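Long-range contact in Alpha/beta hydrolase (Streptomyces albidoflavus, PDB 6KSU), which probably releases non-ribosomal peptides by closing them into macrolactam rings, as a stand-alone cyclase of the penicillin-binding protein type: residues V39-S50 with A347-L358. Sequence-based numbering, arbitrary orientation.
Sequences VREHRVTGAQLS and ALTANSTAGPKL
Q48 and T349 face each other as a hydrogen-bonded pair of the antiparallel strands 46-53 and 344-350, and the two side chains run alongside each other off the same face of the sheet. From its base outward the Q48 side chain passes T349 OG1: CB at 3.3 Å, CG at 3.6 Å and CD at 3.5 Å, before the straight outer part of the chain (chi2 164°) presents OE1 to it. T349 OG1 donates to Q48 OE1 over 2.8 Å, approaching from 31° out of the carbonyl plane. A261 N gives OE1 a second donor, while NE2 is held by the carbonyls of T74 and T77, so the buried amide is gripped at both ends and its rotation is fixed. The backbones of the same two residues pair through Q48 N to T349 O and T349 N to Q48 O, and S50 and A347 pair likewise. The two strands are neighbours in the central antiparallel sheet of the serine beta-lactamase/penicillin-binding protein fold, where the N-terminal and C-terminal helices of the domain pack together on one face. A47, L49, L348 and A350 point to that face. There L358, with CG trans to its backbone N (chi1 179°), sends CD2 to within 3.9 Å of V39 CG2 and 4.3 Å of A47 CB, and V44 CG2 packs against L358 CB. Past the strand end, N351 N still donates to G46 O, at 3.2 Å, and N351 ND2 is bound by the carbonyls of E229 and L64. Nearer the surface, K357 CG sits over one face of the H42 ring, 3.8 Å from its centroid, in a CH-pi contact.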
loop_
_atom_site.group_PDB
_atom_site.type_symbol
_atom_site.label_atom_id
_atom_site.label_comp_id
_atom_site.label_asym_id
_atom_site.label_seq_id
_atom_site.Cartn_x
_atom_site.Cartn_y
_atom_site.Cartn_z
ATOM N N VAL A 39 -21.459 7.354 -1.045
ATOM C CA VAL A 39 -20.828 7.981 -2.209
ATOM C C VAL A 39 -21.384 9.393 -2.405
ATOM O O VAL A 39 -20.639 10.360 -2.614
ATOM C CB VAL A 39 -21.028 7.109 -3.465
ATOM C CG1 VAL A 39 -20.774 7.911 -4.686
ATOM C CG2 VAL A 39 -20.101 5.900 -3.434
ATOM N N ARG A 40 -22.709 9.529 -2.331
ATOM C CA ARG A 40 -23.337 10.835 -2.484
ATOM C C ARG A 40 -22.952 11.762 -1.334
ATOM O O ARG A 40 -22.451 12.869 -1.555
ATOM C CB ARG A 40 -24.860 10.663 -2.586
ATOM C CG ARG A 40 -25.366 10.620 -4.025
ATOM C CD ARG A 40 -26.705 9.895 -4.224
ATOM N NE ARG A 40 -26.790 9.534 -5.638
ATOM C CZ ARG A 40 -27.110 10.385 -6.612
ATOM N NH1 ARG A 40 -27.445 11.638 -6.326
ATOM N NH2 ARG A 40 -27.101 9.985 -7.877
ATOM N N GLU A 41 -23.123 11.294 -0.101
ATOM C CA GLU A 41 -22.827 12.108 1.074
ATOM C C GLU A 41 -21.404 12.682 1.059
ATOM O O GLU A 41 -21.194 13.826 1.468
ATOM C CB GLU A 41 -23.070 11.268 2.323
ATOM C CG GLU A 41 -22.506 11.826 3.594
ATOM C CD GLU A 41 -23.009 11.059 4.797
ATOM O OE1 GLU A 41 -22.284 10.996 5.808
ATOM O OE2 GLU A 41 -24.133 10.511 4.728
ATOM N N HIS A 42 -20.415 11.921 0.585
ATOM C CA HIS A 42 -19.061 12.463 0.432
ATOM C C HIS A 42 -18.788 12.977 -0.983
ATOM O O HIS A 42 -17.670 13.422 -1.272
ATOM C CB HIS A 42 -18.005 11.414 0.830
ATOM C CG HIS A 42 -18.107 10.960 2.257
ATOM N ND1 HIS A 42 -18.045 11.829 3.323
ATOM C CD2 HIS A 42 -18.311 9.733 2.790
ATOM C CE1 HIS A 42 -18.196 11.158 4.452
ATOM N NE2 HIS A 42 -18.364 9.883 4.155
ATOM N N ARG A 43 -19.792 12.942 -1.859
ATOM C CA ARG A 43 -19.701 13.436 -3.234
ATOM C C ARG A 43 -18.460 12.916 -3.967
ATOM O O ARG A 43 -17.687 13.664 -4.571
ATOM C CB ARG A 43 -19.793 14.955 -3.260
ATOM C CG ARG A 43 -21.221 15.425 -2.978
ATOM C CD ARG A 43 -21.592 16.655 -3.810
ATOM N NE ARG A 43 -20.511 17.636 -3.869
ATOM C CZ ARG A 43 -19.989 18.241 -2.806
ATOM N NH1 ARG A 43 -20.455 17.982 -1.590
ATOM N NH2 ARG A 43 -19.002 19.112 -2.959
ATOM N N VAL A 44 -18.317 11.589 -3.950
ATOM C CA VAL A 44 -17.339 10.902 -4.785
ATOM C C VAL A 44 -17.778 10.935 -6.243
ATOM O O VAL A 44 -18.944 10.667 -6.557
ATOM C CB VAL A 44 -17.175 9.461 -4.286
ATOM C CG1 VAL A 44 -16.176 8.731 -5.132
ATOM C CG2 VAL A 44 -16.739 9.496 -2.805
ATOM N N THR A 45 -16.841 11.263 -7.143
ATOM C CA THR A 45 -17.159 11.285 -8.571
ATOM C C THR A 45 -17.702 9.944 -9.049
ATOM O O THR A 45 -18.741 9.888 -9.721
ATOM C CB THR A 45 -15.942 11.674 -9.415
ATOM O OG1 THR A 45 -15.385 12.902 -8.926
ATOM C CG2 THR A 45 -16.378 11.899 -10.865
ATOM N N GLY A 46 -17.013 8.856 -8.718
ATOM C CA GLY A 46 -17.405 7.516 -9.123
ATOM C C GLY A 46 -16.709 6.511 -8.235
ATOM O O GLY A 46 -15.672 6.796 -7.621
ATOM N N ALA A 47 -17.303 5.326 -8.143
ATOM C CA ALA A 47 -16.748 4.346 -7.221
ATOM C C ALA A 47 -17.221 2.963 -7.617
ATOM O O ALA A 47 -18.248 2.795 -8.286
ATOM C CB ALA A 47 -17.136 4.668 -5.763
ATOM N N GLN A 48 -16.433 1.973 -7.214
ATOM C CA GLN A 48 -16.831 0.575 -7.306
ATOM C C GLN A 48 -16.608 -0.055 -5.949
ATOM O O GLN A 48 -15.612 0.240 -5.280
ATOM C CB GLN A 48 -16.039 -0.222 -8.356
ATOM C CG GLN A 48 -16.098 0.307 -9.767
ATOM C CD GLN A 48 -14.993 -0.292 -10.636
ATOM O OE1 GLN A 48 -13.907 -0.607 -10.149
ATOM N NE2 GLN A 48 -15.277 -0.465 -11.927
ATOM N N LEU A 49 -17.552 -0.898 -5.544
ATOM C CA LEU A 49 -17.426 -1.725 -4.356
ATOM C C LEU A 49 -17.813 -3.139 -4.750
ATOM O O LEU A 49 -18.882 -3.367 -5.330
ATOM C CB LEU A 49 -18.294 -1.208 -3.199
ATOM C CG LEU A 49 -18.354 -2.074 -1.929
ATOM C CD1 LEU A 49 -17.059 -1.954 -1.070
ATOM C CD2 LEU A 49 -19.568 -1.717 -1.108
ATOM N N SER A 50 -16.924 -4.083 -4.502
ATOM C CA SER A 50 -17.222 -5.479 -4.786
ATOM C C SER A 50 -16.995 -6.263 -3.512
ATOM O O SER A 50 -15.975 -6.076 -2.859
ATOM C CB SER A 50 -16.347 -6.007 -5.921
ATOM O OG SER A 50 -16.603 -5.285 -7.118
ATOM N N ALA A 347 -13.414 -4.945 -1.950
ATOM C CA ALA A 347 -12.506 -3.992 -2.552
ATOM C C ALA A 347 -13.305 -2.758 -2.878
ATOM O O ALA A 347 -14.486 -2.851 -3.225
ATOM C CB ALA A 347 -11.849 -4.535 -3.815
ATOM N N LEU A 348 -12.668 -1.602 -2.735
ATOM C CA LEU A 348 -13.311 -0.336 -3.040
ATOM C C LEU A 348 -12.374 0.438 -3.943
ATOM O O LEU A 348 -11.179 0.551 -3.633
ATOM C CB LEU A 348 -13.613 0.447 -1.752
ATOM C CG LEU A 348 -14.180 1.847 -1.900
ATOM C CD1 LEU A 348 -15.577 1.771 -2.418
ATOM C CD2 LEU A 348 -14.101 2.623 -0.593
ATOM N N THR A 349 -12.889 0.921 -5.081
ATOM C CA THR A 349 -12.165 1.907 -5.874
ATOM C C THR A 349 -12.966 3.202 -5.900
ATOM O O THR A 349 -14.199 3.181 -5.896
ATOM C CB THR A 349 -11.847 1.425 -7.299
ATOM O OG1 THR A 349 -13.042 1.075 -8.032
ATOM C CG2 THR A 349 -10.894 0.223 -7.254
ATOM N N ALA A 350 -12.257 4.328 -5.863
ATOM C CA ALA A 350 -12.902 5.625 -5.931
ATOM C C ALA A 350 -11.992 6.541 -6.722
ATOM O O ALA A 350 -10.771 6.383 -6.707
ATOM C CB ALA A 350 -13.209 6.193 -4.538
ATOM N N ASN A 351 -12.595 7.486 -7.434
ATOM C CA ASN A 351 -11.831 8.348 -8.317
ATOM C C ASN A 351 -12.019 9.827 -7.971
ATOM O O ASN A 351 -11.926 10.684 -8.848
ATOM C CB ASN A 351 -12.151 8.055 -9.794
ATOM C CG ASN A 351 -13.555 8.527 -10.245
ATOM O OD1 ASN A 351 -14.493 8.607 -9.452
ATOM N ND2 ASN A 351 -13.696 8.805 -11.543
ATOM N N SER A 352 -12.208 10.151 -6.692
ATOM C CA SER A 352 -12.016 11.530 -6.239
ATOM C C SER A 352 -11.233 11.548 -4.922
ATOM O O SER A 352 -11.144 10.547 -4.213
ATOM C CB SER A 352 -13.341 12.279 -6.070
ATOM O OG SER A 352 -13.997 11.828 -4.907
ATOM N N THR A 353 -10.680 12.716 -4.584
ATOM C CA THR A 353 -9.947 12.853 -3.334
ATOM C C THR A 353 -10.791 12.490 -2.112
ATOM O O THR A 353 -10.227 12.268 -1.039
ATOM C CB THR A 353 -9.385 14.287 -3.195
ATOM O OG1 THR A 353 -10.403 15.249 -3.492
ATOM C CG2 THR A 353 -8.235 14.499 -4.155
ATOM N N ALA A 354 -12.112 12.384 -2.242
ATOM C CA ALA A 354 -12.933 11.973 -1.107
ATOM C C ALA A 354 -12.956 10.463 -0.889
ATOM O O ALA A 354 -13.536 10.006 0.110
ATOM C CB ALA A 354 -14.369 12.471 -1.278
ATOM N N GLY A 355 -12.368 9.685 -1.799
ATOM C CA GLY A 355 -12.230 8.251 -1.628
ATOM C C GLY A 355 -11.852 7.790 -0.233
ATOM O O GLY A 355 -12.504 6.909 0.341
ATOM N N PRO A 356 -10.785 8.365 0.341
ATOM C CA PRO A 356 -10.393 7.958 1.702
ATOM C C PRO A 356 -11.473 8.140 2.750
ATOM O O PRO A 356 -11.632 7.255 3.599
ATOM C CB PRO A 356 -9.177 8.846 1.983
ATOM C CG PRO A 356 -8.574 9.004 0.638
ATOM C CD PRO A 356 -9.748 9.208 -0.274
ATOM N N LYS A 357 -12.230 9.241 2.726
ATOM C CA LYS A 357 -13.275 9.381 3.732
ATOM C C LYS A 357 -14.435 8.437 3.452
ATOM O O LYS A 357 -15.070 7.946 4.389
ATOM C CB LYS A 357 -13.728 10.846 3.823
ATOM C CG LYS A 357 -14.727 11.145 4.937
ATOM C CD LYS A 357 -14.330 10.559 6.308
ATOM C CE LYS A 357 -15.535 9.801 6.932
ATOM N NZ LYS A 357 -15.266 8.903 8.100
ATOM N N LEU A 358 -14.689 8.128 2.179
ATOM C CA LEU A 358 -15.673 7.097 1.850
ATOM C C LEU A 358 -15.240 5.735 2.381
ATOM O O LEU A 358 -16.064 4.957 2.891
ATOM C CB LEU A 358 -15.887 7.033 0.330
ATOM C CG LEU A 358 -16.874 5.962 -0.127
ATOM C CD1 LEU A 358 -18.290 6.411 0.102
ATOM C CD2 LEU A 358 -16.702 5.601 -1.594
#